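PDB 6O2D: inner kinetochore subunit cnp3 from Schizosaccharomyces pombe, which is a component of the inner kinetochore at centromeric DNA, the platform on which the outer kinetochore assembles, and is represented here by its C-terminal cupin domain. Local coordinates for residues H139-T143 with L144-R148. Residues are numbered along the deposited sequence; the frame is centred on the assembly and turned at random.
Sequences HATDT and LENKR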
loop_
_atom_site.group_PDB
_atom_site.type_symbol
_atom_site.label_atom_id
_atom_site.label_comp_id
_atom_site.label_asym_id
_atom_site.label_seq_id
_atom_site.Cartn_x
_atom_site.Cartn_y
_atom_site.Cartn_z
ATOM N N HIS B 139 -5.167 3.204 -1.673
ATOM C CA HIS B 139 -6.559 2.790 -1.726
ATOM C C HIS B 139 -6.776 1.916 -2.950
ATOM O O HIS B 139 -6.069 2.034 -3.955
ATOM C CB HIS B 139 -7.548 3.977 -1.711
ATOM C CG HIS B 139 -7.401 4.926 -2.853
ATOM N ND1 HIS B 139 -6.755 6.138 -2.730
ATOM C CD2 HIS B 139 -7.854 4.868 -4.127
ATOM C CE1 HIS B 139 -6.792 6.773 -3.888
ATOM N NE2 HIS B 139 -7.453 6.025 -4.753
ATOM N N ALA B 140 -7.689 0.958 -2.799
ATOM C CA ALA B 140 -7.950 -0.055 -3.806
ATOM C C ALA B 140 -9.437 -0.377 -3.808
ATOM O O ALA B 140 -10.136 -0.194 -2.808
ATOM C CB ALA B 140 -7.116 -1.320 -3.558
ATOM N N THR B 141 -9.915 -0.878 -4.942
ATOM C CA THR B 141 -11.319 -1.226 -5.068
ATOM C C THR B 141 -11.442 -2.441 -5.975
ATOM O O THR B 141 -10.545 -2.747 -6.767
ATOM C CB THR B 141 -12.144 -0.043 -5.595
ATOM O OG1 THR B 141 -13.518 -0.433 -5.738
ATOM C CG2 THR B 141 -11.591 0.444 -6.933
ATOM N N ASP B 142 -12.562 -3.144 -5.832
ATOM C CA ASP B 142 -12.822 -4.379 -6.570
ATOM C C ASP B 142 -13.610 -4.029 -7.826
ATOM O O ASP B 142 -14.826 -3.843 -7.780
ATOM C CB ASP B 142 -13.574 -5.373 -5.692
ATOM C CG ASP B 142 -13.542 -6.779 -6.246
ATOM O OD1 ASP B 142 -14.012 -6.993 -7.384
ATOM O OD2 ASP B 142 -13.039 -7.672 -5.537
ATOM N N THR B 143 -12.908 -3.954 -8.960
ATOM C CA THR B 143 -13.514 -3.441 -10.183
ATOM C C THR B 143 -14.623 -4.355 -10.687
ATOM O O THR B 143 -15.636 -3.876 -11.207
ATOM C CB THR B 143 -12.444 -3.255 -11.254
ATOM O OG1 THR B 143 -11.784 -4.506 -11.491
ATOM C CG2 THR B 143 -11.418 -2.231 -10.789
ATOM N N LEU B 144 -14.440 -5.671 -10.563
ATOM C CA LEU B 144 -15.501 -6.595 -10.947
ATOM C C LEU B 144 -16.719 -6.410 -10.050
ATOM O O LEU B 144 -17.854 -6.290 -10.531
ATOM C CB LEU B 144 -14.989 -8.037 -10.895
ATOM C CG LEU B 144 -15.953 -9.175 -11.262
ATOM C CD1 LEU B 144 -16.732 -8.880 -12.535
ATOM C CD2 LEU B 144 -15.204 -10.488 -11.411
ATOM N N GLU B 145 -16.496 -6.354 -8.735
ATOM C CA GLU B 145 -17.608 -6.194 -7.803
ATOM C C GLU B 145 -18.324 -4.867 -8.014
ATOM O O GLU B 145 -19.560 -4.807 -7.983
ATOM C CB GLU B 145 -17.103 -6.308 -6.364
ATOM C CG GLU B 145 -18.181 -6.560 -5.324
ATOM C CD GLU B 145 -18.740 -7.970 -5.413
ATOM O OE1 GLU B 145 -18.160 -8.801 -6.141
ATOM O OE2 GLU B 145 -19.743 -8.263 -4.728
ATOM N N ASN B 146 -17.563 -3.792 -8.242
ATOM C CA ASN B 146 -18.178 -2.496 -8.506
ATOM C C ASN B 146 -19.071 -2.553 -9.733
ATOM O O ASN B 146 -20.135 -1.924 -9.765
ATOM C CB ASN B 146 -17.108 -1.426 -8.687
ATOM C CG ASN B 146 -16.245 -1.252 -7.457
ATOM O OD1 ASN B 146 -16.565 -1.751 -6.381
ATOM N ND2 ASN B 146 -15.139 -0.538 -7.612
ATOM N N LYS B 147 -18.649 -3.285 -10.765
ATOM C CA LYS B 147 -19.489 -3.384 -11.949
ATOM C C LYS B 147 -20.776 -4.147 -11.655
ATOM O O LYS B 147 -21.860 -3.710 -12.049
ATOM C CB LYS B 147 -18.716 -4.050 -13.089
ATOM C CG LYS B 147 -19.248 -3.709 -14.471
ATOM C CD LYS B 147 -18.937 -4.797 -15.492
ATOM C CE LYS B 147 -19.797 -4.634 -16.741
ATOM N NZ LYS B 147 -19.007 -4.899 -17.976
ATOM N N ARG B 148 -20.693 -5.249 -10.903
ATOM C CA ARG B 148 -21.885 -6.060 -10.668
ATOM C C ARG B 148 -22.841 -5.442 -9.650
ATOM O O ARG B 148 -24.054 -5.651 -9.749
ATOM C CB ARG B 148 -21.484 -7.456 -10.187
ATOM C CG ARG B 148 -20.782 -8.309 -11.229
ATOM C CD ARG B 148 -20.333 -9.628 -10.631
ATOM N NE ARG B 148 -19.913 -10.583 -11.652
ATOM C CZ ARG B 148 -19.043 -11.566 -11.438
ATOM N NH1 ARG B 148 -18.501 -11.723 -10.236
ATOM N NH2 ARG B 148 -18.716 -12.391 -12.425
#
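D142 caps the first turn of helix 143-149: its OD1 accepts from the backbone N of E145 at 2.9 Å. CG lies anti to the backbone N (chi1 -164°), which swings the carboxylate forward along the chain to the helix start. E145 N meets OD1 on the anti side, 33° out of the carboxylate plane, and the CB of E145 rests against the same oxygen. Aspartate suits an N-cap because its short acid meets amides that have no earlier turn to pair with. The first helical backbone bond follows, from N146 N to D142 O at 2.8 Å.

One residue before the cap, T141 OG1 takes a nearly straight bond from N146 ND2; a hydroxyl suits this place because it can accept here while giving to the backbone O of H86. The asparagine amide thus ties the helix back to the chain leaving strand 133-140.

The tight part is the buried turn T141-T143. D142 OD1 also bonds to T143 OG1 of the second subunit, while T143 OG1 meets D142 OD1, L144 N and T143 OG1 there; its small hydroxyl, able to give and accept, suits such polar company. On the looser side, K147 is exposed but packs against L144 of the second subunit, and the E145 carboxylate turns from the cap to a weak, long ion pair with R149.

An alanine at D142 would probably leave E145 N without its side-chain acceptor and cost T143 of the second subunit one of several partners. One carboxylate oxygen, D142 OD1, thus serves both helix cap and dimer contact.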